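Local coordinates for cellulosomal scaffoldin adaptor protein B (Acetivibrio cellulolyticus, PDB 4U3S) that is probably a cellulosome adaptor scaffoldin, whose third type II cohesin domain would dock the dockerin of a partner protein, at residues 5-10 with 37-42; 61-66 with 89-94; 93-96 with 100-103; 144-147 with 151-154. All blocks are in the same frame, centred on the assembly; numbering follows the deposited sequence.

Contact 1: residues 5-10 with 37-42; sequences ITMNFD and VNIKYD
Apolar contact alone joins Ile5 to Val37 and Met7 to Ile39, and no hydrogen bond passes between the two strands. CD1 of Ile5 lies 3.9 Å from CG1 of Val37, the two side chains meeting at a slant. Ile5 holds CG1 trans to its own nitrogen (chi1 -179°) and runs on extended to CD1, which carries the methyl inward. Two residues along each strand, Met7 SD and Ile39 CD1 meet end to end at 4.0 Å; an extended chi2 (-177°) carries SD there, and the bend at chi3 only turns the terminal methyl. Both pairs point their CB atoms at the facing strand, across a CA separation of 10.0 Å for Ile5 and Val37, a spacing that leaves the gap to side chains. Phe130 adds to the same layer, resting against Met7, Val37 and Ile39. Within segment 37-42, Lys40 NZ donates to Tyr41 O at 2.8 Å, from above the carbonyl plane, and also bonds Glu86 O. This is the interior of the cohesin β-sandwich, one strand from each sheet. With four buried aliphatic or thioether groups and no directional bond, the pairing depends on shape and exclusion of water.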
loop_
_atom_site.group_PDB
_atom_site.type_symbol
_atom_site.label_atom_id
_atom_site.label_comp_id
_atom_site.label_asym_id
_atom_site.label_seq_id
_atom_site.Cartn_x
_atom_site.Cartn_y
_atom_site.Cartn_z
ATOM N N ILE A 5 -12.068 16.882 0.783
ATOM C CA ILE A 5 -11.709 16.054 1.916
ATOM C C ILE A 5 -11.062 17.001 2.925
ATOM O O ILE A 5 -10.358 17.959 2.534
ATOM C CB ILE A 5 -10.785 14.875 1.546
ATOM C CG1 ILE A 5 -10.487 14.033 2.804
ATOM C CG2 ILE A 5 -9.485 15.370 0.903
ATOM C CD1 ILE A 5 -9.837 12.719 2.484
ATOM N N THR A 6 -11.309 16.778 4.205
ATOM C CA THR A 6 -10.784 17.653 5.235
ATOM C C THR A 6 -10.579 16.835 6.499
ATOM O O THR A 6 -10.934 15.645 6.545
ATOM C CB THR A 6 -11.732 18.848 5.480
ATOM O OG1 THR A 6 -11.059 19.873 6.225
ATOM C CG2 THR A 6 -13.001 18.415 6.206
ATOM N N MET A 7 -9.963 17.464 7.484
ATOM C CA MET A 7 -9.970 16.956 8.872
ATOM C C MET A 7 -10.584 18.006 9.795
ATOM O O MET A 7 -10.304 19.202 9.676
ATOM C CB MET A 7 -8.552 16.656 9.351
ATOM C CG MET A 7 -8.016 15.315 8.978
ATOM S SD MET A 7 -6.368 15.032 9.682
ATOM C CE MET A 7 -5.323 15.984 8.558
ATOM N N ASN A 8 -11.414 17.540 10.712
ATOM C CA ASN A 8 -12.020 18.376 11.746
ATOM C C ASN A 8 -11.610 17.806 13.085
ATOM O O ASN A 8 -11.684 16.593 13.279
ATOM C CB ASN A 8 -13.549 18.326 11.638
ATOM C CG ASN A 8 -14.049 18.775 10.280
ATOM O OD1 ASN A 8 -14.873 18.105 9.647
ATOM N ND2 ASN A 8 -13.523 19.885 9.809
ATOM N N PHE A 9 -11.200 18.691 13.996
ATOM C CA PHE A 9 -10.884 18.315 15.364
ATOM C C PHE A 9 -12.091 18.577 16.253
ATOM O O PHE A 9 -12.741 19.599 16.110
ATOM C CB PHE A 9 -9.715 19.143 15.906
ATOM C CG PHE A 9 -8.466 19.100 15.055
ATOM C CD1 PHE A 9 -7.953 17.903 14.613
ATOM C CD2 PHE A 9 -7.784 20.274 14.743
ATOM C CE1 PHE A 9 -6.787 17.856 13.852
ATOM C CE2 PHE A 9 -6.631 20.244 13.975
ATOM C CZ PHE A 9 -6.127 19.031 13.529
ATOM N N ASP A 10 -12.382 17.684 17.195
ATOM C CA ASP A 10 -13.452 17.961 18.173
ATOM C C ASP A 10 -13.052 19.107 19.095
ATOM O O ASP A 10 -13.920 19.813 19.637
ATOM C CB ASP A 10 -13.881 16.724 18.984
ATOM C CG ASP A 10 -12.754 16.105 19.816
ATOM O OD1 ASP A 10 -11.577 16.475 19.647
ATOM O OD2 ASP A 10 -13.066 15.212 20.637
ATOM N N VAL A 37 -5.075 7.999 3.043
ATOM C CA VAL A 37 -4.504 9.301 3.360
ATOM C C VAL A 37 -3.238 9.175 4.171
ATOM O O VAL A 37 -3.073 8.239 4.972
ATOM C CB VAL A 37 -5.495 10.266 4.091
ATOM C CG1 VAL A 37 -6.654 10.641 3.209
ATOM C CG2 VAL A 37 -5.989 9.715 5.419
ATOM N N ASN A 38 -2.345 10.137 3.955
ATOM C CA ASN A 38 -1.081 10.223 4.636
ATOM C C ASN A 38 -1.074 11.515 5.453
ATOM O O ASN A 38 -1.286 12.600 4.926
ATOM C CB ASN A 38 0.032 10.223 3.596
ATOM C CG ASN A 38 1.387 9.955 4.196
ATOM O OD1 ASN A 38 1.709 8.797 4.522
ATOM N ND2 ASN A 38 2.191 11.026 4.364
ATOM N N ILE A 39 -0.788 11.397 6.736
ATOM C CA ILE A 39 -0.927 12.508 7.688
ATOM C C ILE A 39 0.387 12.691 8.436
ATOM O O ILE A 39 0.981 11.709 8.890
ATOM C CB ILE A 39 -2.046 12.202 8.682
ATOM C CG1 ILE A 39 -3.406 12.187 7.962
ATOM C CG2 ILE A 39 -2.051 13.193 9.831
ATOM C CD1 ILE A 39 -4.524 11.602 8.810
ATOM N N LYS A 40 0.811 13.943 8.552
ATOM C CA LYS A 40 2.046 14.331 9.221
ATOM C C LYS A 40 1.696 15.085 10.485
ATOM O O LYS A 40 0.902 16.041 10.440
ATOM C CB LYS A 40 2.888 15.247 8.310
ATOM C CG LYS A 40 4.249 15.631 8.889
ATOM C CD LYS A 40 5.202 14.433 8.909
ATOM C CE LYS A 40 6.554 14.734 9.550
ATOM N NZ LYS A 40 6.485 14.880 11.028
ATOM N N TYR A 41 2.305 14.665 11.584
ATOM C CA TYR A 41 2.190 15.353 12.877
ATOM C C TYR A 41 3.573 15.399 13.523
ATOM O O TYR A 41 4.503 14.740 13.064
ATOM C CB TYR A 41 1.189 14.634 13.790
ATOM C CG TYR A 41 1.555 13.217 14.212
ATOM C CD1 TYR A 41 1.448 12.141 13.340
ATOM C CD2 TYR A 41 2.001 12.959 15.505
ATOM C CE1 TYR A 41 1.780 10.845 13.733
ATOM C CE2 TYR A 41 2.336 11.664 15.903
ATOM C CZ TYR A 41 2.219 10.617 15.011
ATOM O OH TYR A 41 2.552 9.332 15.398
ATOM N N ASP A 42 3.705 16.201 14.571
ATOM C CA ASP A 42 4.957 16.316 15.320
ATOM C C ASP A 42 4.898 15.347 16.490
ATOM O O ASP A 42 4.159 15.607 17.461
ATOM C CB ASP A 42 5.123 17.743 15.865
ATOM C CG ASP A 42 6.461 17.956 16.516
ATOM O OD1 ASP A 42 7.110 16.971 16.920
ATOM O OD2 ASP A 42 6.879 19.126 16.620
#

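Contact 2: residues 61-66 with 89-94; sequences SLPTSG and LNLSRS
Within the β-sandwich of the cohesin domain, Pro63 and Ser65 belong to a short edge segment that lies over strand 88-95, touching Leu91 and Arg93 there. The two backbones exchange no hydrogen bond, and the nearest CA atoms, those of Pro63 and Leu91, stand 6.4 Å apart. The apolar part is one ring-to-methyl contact: CB of Pro63 approaches CD2 of Leu91 at 4.1 Å. Val78 and Tyr35 also pack against Pro63, while Leu91 continues inward to Ile39 and Val116.

The polar part lies further along the strand. Arg93 is stretched out from CG to NE, with CG trans to the backbone N (chi1 -171°), which carries its guanidinium up to Ser65. OG of Ser65 sits above one face of that group, offset toward its rim and 3.2 Å from NH1. Because the guanidinium N-H bonds lie in the group's own plane, an oxygen over the face is badly placed to accept one, and the pair is not a hydrogen bond. NE of Arg93 is instead bonded to Leu69 O. On the strand's other side, Ser92 and Ser94 pack on apolar side chains of the partner protein. A water links the polar groups: it donates to Pro63 O at 2.9 Å, pairs with Ser65 OG at 2.7 Å, and receives a weak bond from Arg93 NH1 at 3.1 Å.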
loop_
_atom_site.group_PDB
_atom_site.type_symbol
_atom_site.label_atom_id
_atom_site.label_comp_id
_atom_site.label_asym_id
_atom_site.label_seq_id
_atom_site.Cartn_x
_atom_site.Cartn_y
_atom_site.Cartn_z
ATOM N N SER A 61 -1.496 0.181 13.899
ATOM C CA SER A 61 -2.813 0.440 14.514
ATOM C C SER A 61 -3.829 0.900 13.488
ATOM O O SER A 61 -3.525 1.687 12.607
ATOM C CB SER A 61 -2.704 1.443 15.638
ATOM O OG SER A 61 -1.895 0.928 16.681
ATOM N N LEU A 62 -5.046 0.386 13.571
ATOM C CA LEU A 62 -6.048 0.688 12.562
ATOM C C LEU A 62 -6.889 1.905 12.900
ATOM O O LEU A 62 -7.170 2.172 14.065
ATOM C CB LEU A 62 -6.909 -0.546 12.300
ATOM C CG LEU A 62 -6.084 -1.744 11.826
ATOM C CD1 LEU A 62 -6.899 -3.024 11.875
ATOM C CD2 LEU A 62 -5.570 -1.524 10.416
ATOM N N PRO A 63 -7.309 2.646 11.860
ATOM C CA PRO A 63 -8.149 3.821 12.100
ATOM C C PRO A 63 -9.527 3.429 12.630
ATOM O O PRO A 63 -10.041 2.342 12.340
ATOM C CB PRO A 63 -8.305 4.435 10.705
ATOM C CG PRO A 63 -8.035 3.343 9.760
ATOM C CD PRO A 63 -7.051 2.430 10.427
ATOM N N THR A 64 -10.118 4.338 13.390
ATOM C CA THR A 64 -11.476 4.192 13.848
ATOM C C THR A 64 -12.405 4.547 12.691
ATOM O O THR A 64 -12.158 5.517 11.968
ATOM C CB THR A 64 -11.677 5.073 15.087
ATOM O OG1 THR A 64 -10.832 4.559 16.122
ATOM C CG2 THR A 64 -13.140 5.081 15.534
ATOM N N SER A 65 -13.450 3.739 12.497
ATOM C CA SER A 65 -14.377 3.954 11.401
ATOM C C SER A 65 -15.269 5.166 11.594
ATOM O O SER A 65 -15.586 5.580 12.710
ATOM C CB SER A 65 -15.239 2.720 11.180
ATOM O OG SER A 65 -14.433 1.614 10.811
ATOM N N GLY A 66 -15.573 5.792 10.460
ATOM C CA GLY A 66 -16.561 6.874 10.378
ATOM C C GLY A 66 -17.928 6.341 9.990
ATOM O O GLY A 66 -18.203 5.157 10.148
ATOM N N LEU A 89 1.288 9.073 9.854
ATOM C CA LEU A 89 0.242 8.049 9.785
ATOM C C LEU A 89 -0.179 7.845 8.336
ATOM O O LEU A 89 -0.244 8.802 7.536
ATOM C CB LEU A 89 -0.989 8.448 10.578
ATOM C CG LEU A 89 -0.765 8.878 12.022
ATOM C CD1 LEU A 89 -2.094 9.227 12.667
ATOM C CD2 LEU A 89 0.005 7.800 12.783
ATOM N N ASN A 90 -0.430 6.584 7.999
ATOM C CA ASN A 90 -1.021 6.255 6.735
ATOM C C ASN A 90 -2.173 5.288 6.949
ATOM O O ASN A 90 -1.984 4.191 7.473
ATOM C CB ASN A 90 0.024 5.673 5.812
ATOM C CG ASN A 90 -0.458 5.650 4.399
ATOM O OD1 ASN A 90 -1.212 4.771 4.008
ATOM N ND2 ASN A 90 -0.040 6.623 3.624
ATOM N N LEU A 91 -3.356 5.737 6.568
ATOM C CA LEU A 91 -4.624 5.084 6.893
ATOM C C LEU A 91 -5.355 4.803 5.606
ATOM O O LEU A 91 -5.330 5.613 4.695
ATOM C CB LEU A 91 -5.483 6.083 7.686
ATOM C CG LEU A 91 -4.850 6.923 8.792
ATOM C CD1 LEU A 91 -5.794 8.015 9.232
ATOM C CD2 LEU A 91 -4.619 5.954 9.929
ATOM N N SER A 92 -6.033 3.674 5.505
ATOM C CA SER A 92 -6.822 3.378 4.335
ATOM C C SER A 92 -8.026 2.503 4.703
ATOM O O SER A 92 -7.936 1.675 5.618
ATOM C CB SER A 92 -5.975 2.621 3.320
ATOM O OG SER A 92 -6.783 2.408 2.165
ATOM N N ARG A 93 -9.139 2.714 4.003
ATOM C CA ARG A 93 -10.297 1.823 4.114
ATOM C C ARG A 93 -11.039 1.837 2.791
ATOM O O ARG A 93 -11.081 2.879 2.115
ATOM C CB ARG A 93 -11.210 2.273 5.245
ATOM C CG ARG A 93 -12.330 1.324 5.599
ATOM C CD ARG A 93 -13.065 1.795 6.863
ATOM N NE ARG A 93 -14.199 0.906 7.108
ATOM C CZ ARG A 93 -14.208 -0.122 7.951
ATOM N NH1 ARG A 93 -13.158 -0.398 8.701
ATOM N NH2 ARG A 93 -15.278 -0.896 8.036
ATOM N N SER A 94 -11.618 0.693 2.411
ATOM C CA SER A 94 -12.243 0.576 1.104
ATOM C C SER A 94 -13.158 -0.627 1.059
ATOM O O SER A 94 -13.055 -1.519 1.875
ATOM C CB SER A 94 -11.174 0.440 0.009
ATOM O OG SER A 94 -10.362 -0.741 0.226
HETATM O O HOH W 1 -11.831 1.995 10.085
#

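Contact 3: residues 93-96 with 100-103; sequences RSYT and VYRA
Tyr101 OH, on a ring that rests against Tyr95, is gripped by two backbone groups: it donates to Phe32 O and accepts from Glu108 N. Tyr95 OH is likewise doubly held, by the carboxylate oxygen OE2 of Glu108 and by Asn71 N. Glu108 therefore serves both phenols, one through its main chain and one through its side chain, and both rings are anchored at their far ends.

Between these anchors the rings form a T-shaped (edge-to-face) pair. Their centroids are 5.0 Å apart and their planes stand at 69°, with the edge of Tyr95 turned to the face of Tyr101. The leading atom is CD2 of Tyr95, which lies over that face but displaced toward its rim, 3.7 Å from CD2 of Tyr101 and 3.8 Å from CE2 of Tyr101. CE2 of Tyr95 follows behind, 4.1 Å from CZ of Tyr101. With CG opposite its backbone N (chi1 -178°), the Tyr101 side chain leaves helix 98-104 toward the end of strand 88-95; the CA atoms of the two tyrosines are still 8.1 Å apart. Trp148 meets Tyr101 edge-to-face and Tyr74 meets Tyr95 in the same manner, extending the aromatic cluster that seats the helix against the tip of the sandwich.

The chemistry is that of two buried phenols: the geometry is consistent with ring hydrogens at the slightly positive edge of Tyr95 facing the electron-rich face of Tyr101, while hydroxyl bonds at the far ends would restrict tilting of either ring.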
loop_
_atom_site.group_PDB
_atom_site.type_symbol
_atom_site.label_atom_id
_atom_site.label_comp_id
_atom_site.label_asym_id
_atom_site.label_seq_id
_atom_site.Cartn_x
_atom_site.Cartn_y
_atom_site.Cartn_z
ATOM N N ARG A 93 -9.139 2.714 4.003
ATOM C CA ARG A 93 -10.297 1.823 4.114
ATOM C C ARG A 93 -11.039 1.837 2.791
ATOM O O ARG A 93 -11.081 2.879 2.115
ATOM C CB ARG A 93 -11.210 2.273 5.245
ATOM C CG ARG A 93 -12.330 1.324 5.599
ATOM C CD ARG A 93 -13.065 1.795 6.863
ATOM N NE ARG A 93 -14.199 0.906 7.108
ATOM C CZ ARG A 93 -14.208 -0.122 7.951
ATOM N NH1 ARG A 93 -13.158 -0.398 8.701
ATOM N NH2 ARG A 93 -15.278 -0.896 8.036
ATOM N N SER A 94 -11.618 0.693 2.411
ATOM C CA SER A 94 -12.243 0.576 1.104
ATOM C C SER A 94 -13.158 -0.627 1.059
ATOM O O SER A 94 -13.055 -1.519 1.875
ATOM C CB SER A 94 -11.174 0.440 0.009
ATOM O OG SER A 94 -10.362 -0.741 0.226
ATOM N N TYR A 95 -14.070 -0.631 0.104
ATOM C CA TYR A 95 -14.894 -1.815 -0.133
ATOM C C TYR A 95 -14.205 -2.694 -1.151
ATOM O O TYR A 95 -13.535 -2.193 -2.056
ATOM C CB TYR A 95 -16.254 -1.383 -0.667
ATOM C CG TYR A 95 -17.190 -0.731 0.332
ATOM C CD1 TYR A 95 -17.373 -1.262 1.626
ATOM C CD2 TYR A 95 -17.924 0.400 0.001
ATOM C CE1 TYR A 95 -18.261 -0.685 2.508
ATOM C CE2 TYR A 95 -18.821 0.955 0.909
ATOM C CZ TYR A 95 -18.989 0.399 2.149
ATOM O OH TYR A 95 -19.881 0.955 3.051
ATOM N N THR A 96 -14.420 -3.989 -1.034
ATOM C CA THR A 96 -13.881 -4.997 -1.966
ATOM C C THR A 96 -14.924 -5.434 -3.013
ATOM O O THR A 96 -14.563 -5.608 -4.200
ATOM C CB THR A 96 -13.339 -6.214 -1.216
ATOM O OG1 THR A 96 -14.335 -6.703 -0.284
ATOM C CG2 THR A 96 -12.059 -5.833 -0.490
ATOM N N VAL A 100 -21.329 -5.371 -6.054
ATOM C CA VAL A 100 -22.439 -5.432 -5.125
ATOM C C VAL A 100 -22.822 -4.046 -4.660
ATOM O O VAL A 100 -24.007 -3.697 -4.591
ATOM C CB VAL A 100 -22.097 -6.302 -3.890
ATOM C CG1 VAL A 100 -23.279 -6.353 -2.934
ATOM C CG2 VAL A 100 -21.787 -7.725 -4.320
ATOM N N TYR A 101 -21.804 -3.253 -4.359
ATOM C CA TYR A 101 -21.991 -1.848 -4.011
ATOM C C TYR A 101 -22.708 -1.117 -5.149
ATOM O O TYR A 101 -23.728 -0.418 -4.943
ATOM C CB TYR A 101 -20.621 -1.248 -3.666
ATOM C CG TYR A 101 -20.582 0.213 -3.235
ATOM C CD1 TYR A 101 -21.689 0.838 -2.628
ATOM C CD2 TYR A 101 -19.413 0.938 -3.362
ATOM C CE1 TYR A 101 -21.606 2.157 -2.193
ATOM C CE2 TYR A 101 -19.328 2.260 -2.956
ATOM C CZ TYR A 101 -20.422 2.866 -2.377
ATOM O OH TYR A 101 -20.343 4.178 -2.000
ATOM N N ARG A 102 -22.228 -1.273 -6.378
ATOM C CA ARG A 102 -22.882 -0.577 -7.509
ATOM C C ARG A 102 -24.326 -0.993 -7.716
ATOM O O ARG A 102 -25.171 -0.163 -8.055
ATOM C CB ARG A 102 -22.109 -0.787 -8.812
ATOM C CG ARG A 102 -20.790 -0.057 -8.849
ATOM C CD ARG A 102 -20.204 0.002 -10.250
ATOM N NE ARG A 102 -20.095 -1.306 -10.897
ATOM C CZ ARG A 102 -19.092 -2.175 -10.741
ATOM N NH1 ARG A 102 -18.062 -1.914 -9.951
ATOM N NH2 ARG A 102 -19.125 -3.331 -11.391
ATOM N N ALA A 103 -24.613 -2.273 -7.497
ATOM C CA ALA A 103 -25.970 -2.786 -7.658
ATOM C C ALA A 103 -26.952 -2.171 -6.637
ATOM O O ALA A 103 -28.139 -2.113 -6.909
ATOM C CB ALA A 103 -25.985 -4.299 -7.554
#

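Contact 4: residues 144-147 with 151-154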
loop_
_atom_site.group_PDB
_atom_site.type_symbol
_atom_site.label_atom_id
_atom_site.label_comp_id
_atom_site.label_asym_id
_atom_site.label_seq_id
_atom_site.Cartn_x
_atom_site.Cartn_y
_atom_site.Cartn_z
ATOM N N THR A 144 -5.688 10.040 -1.628
ATOM C CA THR A 144 -6.203 9.352 -2.797
ATOM C C THR A 144 -7.591 8.833 -2.492
ATOM O O THR A 144 -7.798 8.154 -1.478
ATOM C CB THR A 144 -5.297 8.172 -3.235
ATOM O OG1 THR A 144 -5.110 7.272 -2.139
ATOM C CG2 THR A 144 -3.948 8.656 -3.703
ATOM N N LEU A 145 -8.554 9.226 -3.309
ATOM C CA LEU A 145 -9.939 8.790 -3.166
ATOM C C LEU A 145 -10.323 7.971 -4.381
ATOM O O LEU A 145 -9.788 8.190 -5.478
ATOM C CB LEU A 145 -10.874 9.995 -3.026
ATOM C CG LEU A 145 -10.440 10.994 -1.956
ATOM C CD1 LEU A 145 -11.363 12.206 -1.994
ATOM C CD2 LEU A 145 -10.403 10.348 -0.571
ATOM N N PHE A 146 -11.260 7.032 -4.190
ATOM C CA PHE A 146 -11.611 6.054 -5.216
ATOM C C PHE A 146 -13.121 5.939 -5.367
ATOM O O PHE A 146 -13.853 6.187 -4.424
ATOM C CB PHE A 146 -11.028 4.684 -4.842
ATOM C CG PHE A 146 -9.516 4.678 -4.817
ATOM C CD1 PHE A 146 -8.839 5.118 -3.700
ATOM C CD2 PHE A 146 -8.791 4.283 -5.908
ATOM C CE1 PHE A 146 -7.451 5.161 -3.686
ATOM C CE2 PHE A 146 -7.392 4.302 -5.884
ATOM C CZ PHE A 146 -6.733 4.744 -4.779
ATOM N N ASN A 147 -13.566 5.562 -6.565
ATOM C CA ASN A 147 -14.983 5.403 -6.818
ATOM C C ASN A 147 -15.334 3.928 -6.937
ATOM O O ASN A 147 -14.448 3.044 -6.899
ATOM C CB ASN A 147 -15.415 6.181 -8.043
ATOM C CG ASN A 147 -14.784 5.677 -9.321
ATOM O OD1 ASN A 147 -14.470 4.497 -9.460
ATOM N ND2 ASN A 147 -14.640 6.579 -10.299
ATOM N N ASN A 151 -11.720 3.009 -9.524
ATOM C CA ASN A 151 -10.746 3.944 -10.075
ATOM C C ASN A 151 -10.380 5.075 -9.140
ATOM O O ASN A 151 -11.206 5.583 -8.390
ATOM C CB ASN A 151 -11.278 4.525 -11.384
ATOM C CG ASN A 151 -11.346 3.487 -12.470
ATOM O OD1 ASN A 151 -10.403 2.715 -12.647
ATOM N ND2 ASN A 151 -12.459 3.455 -13.207
ATOM N N ARG A 152 -9.125 5.506 -9.220
ATOM C CA ARG A 152 -8.704 6.680 -8.467
ATOM C C ARG A 152 -9.399 7.904 -9.065
ATOM O O ARG A 152 -9.499 8.035 -10.290
ATOM C CB ARG A 152 -7.179 6.810 -8.500
ATOM C CG ARG A 152 -6.615 7.913 -7.632
ATOM C CD ARG A 152 -5.112 7.764 -7.464
ATOM N NE ARG A 152 -4.441 7.645 -8.753
ATOM C CZ ARG A 152 -4.081 8.656 -9.530
ATOM N NH1 ARG A 152 -4.379 9.918 -9.210
ATOM N NH2 ARG A 152 -3.434 8.405 -10.667
ATOM N N ILE A 153 -9.876 8.781 -8.195
ATOM C CA ILE A 153 -10.510 10.022 -8.586
ATOM C C ILE A 153 -9.363 11.017 -8.676
ATOM O O ILE A 153 -8.705 11.294 -7.704
ATOM C CB ILE A 153 -11.571 10.446 -7.545
ATOM C CG1 ILE A 153 -12.692 9.389 -7.484
ATOM C CG2 ILE A 153 -12.116 11.839 -7.842
ATOM C CD1 ILE A 153 -13.638 9.553 -6.322
ATOM N N THR A 154 -9.090 11.516 -9.869
ATOM C CA THR A 154 -7.856 12.286 -10.106
ATOM C C THR A 154 -8.057 13.795 -10.122
ATOM O O THR A 154 -7.096 14.553 -10.290
ATOM C CB THR A 154 -7.244 11.903 -11.462
ATOM O OG1 THR A 154 -8.172 12.238 -12.492
ATOM C CG2 THR A 154 -6.949 10.418 -11.530
HETATM O O HOH W 2 -7.429 11.054 -5.425
#
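Asn147 turns CG into the position between its backbone N and carbonyl carbon (chi1 65°), bringing OD1 within 3.1 Å of Asn151 N; the donor stands 44° out of the amide plane. The same OD1 accepts from Tyr149 N in an Asx turn, so one oxygen holds two N-H groups of the reversal. Phe146 brings its ring across Arg152 at a slant: CE2 of Phe146 is 3.6 Å from CB of Arg152. Thr144 CG2 meets Arg152 CD at 4.0 Å, farther along the same arginine.

These residues build a β-hairpin of strand 143-147 with the short strand 152-153, in which Phe146 and Arg152 form an antiparallel non-hydrogen-bonded pair with CA atoms 4.4 Å apart. Backbone bonds flank them: Ile153 N to Leu145 O at 2.8 Å, nearly straight at 175°, and Asn147 N to Asn151 O at 3.0 Å. Beyond the first of these a water joins the strands, accepting from Leu145 N and donating to Ile153 O at 2.6 Å. On the face opposite Phe146, Ile153 CD1 lies near Leu145 CB. Outside the hairpin, on the chain of the partner protein, an acidic side chain forms a salt bridge with Arg152 NE and a basic one bonds Asn151 OD1.

From the N terminus, strand 4-9 enters first, and contact 1 closes the 26-residue excursion that returns with strand 32-40 in the facing sheet. Contact 2 then closes a second loop, of 22 residues, from edge segment 61-66 to strand 88-95. Contact 3 starts on the end of that strand, sharing Arg93 and Ser94, and closes over three residues to helix 98-104; contact 4 is an equally short hairpin near the C terminus. None nests or crosses. Contacts 1 and 2 each span the two sheets and meet where Ile39 N approaches Leu89 O at 2.8 Å. Contact 4 touches contact 1 through Leu145 CD2 and Ile5 CD1, whereas contacts 3 and 4 stay about 6 Å apart at their nearest atoms.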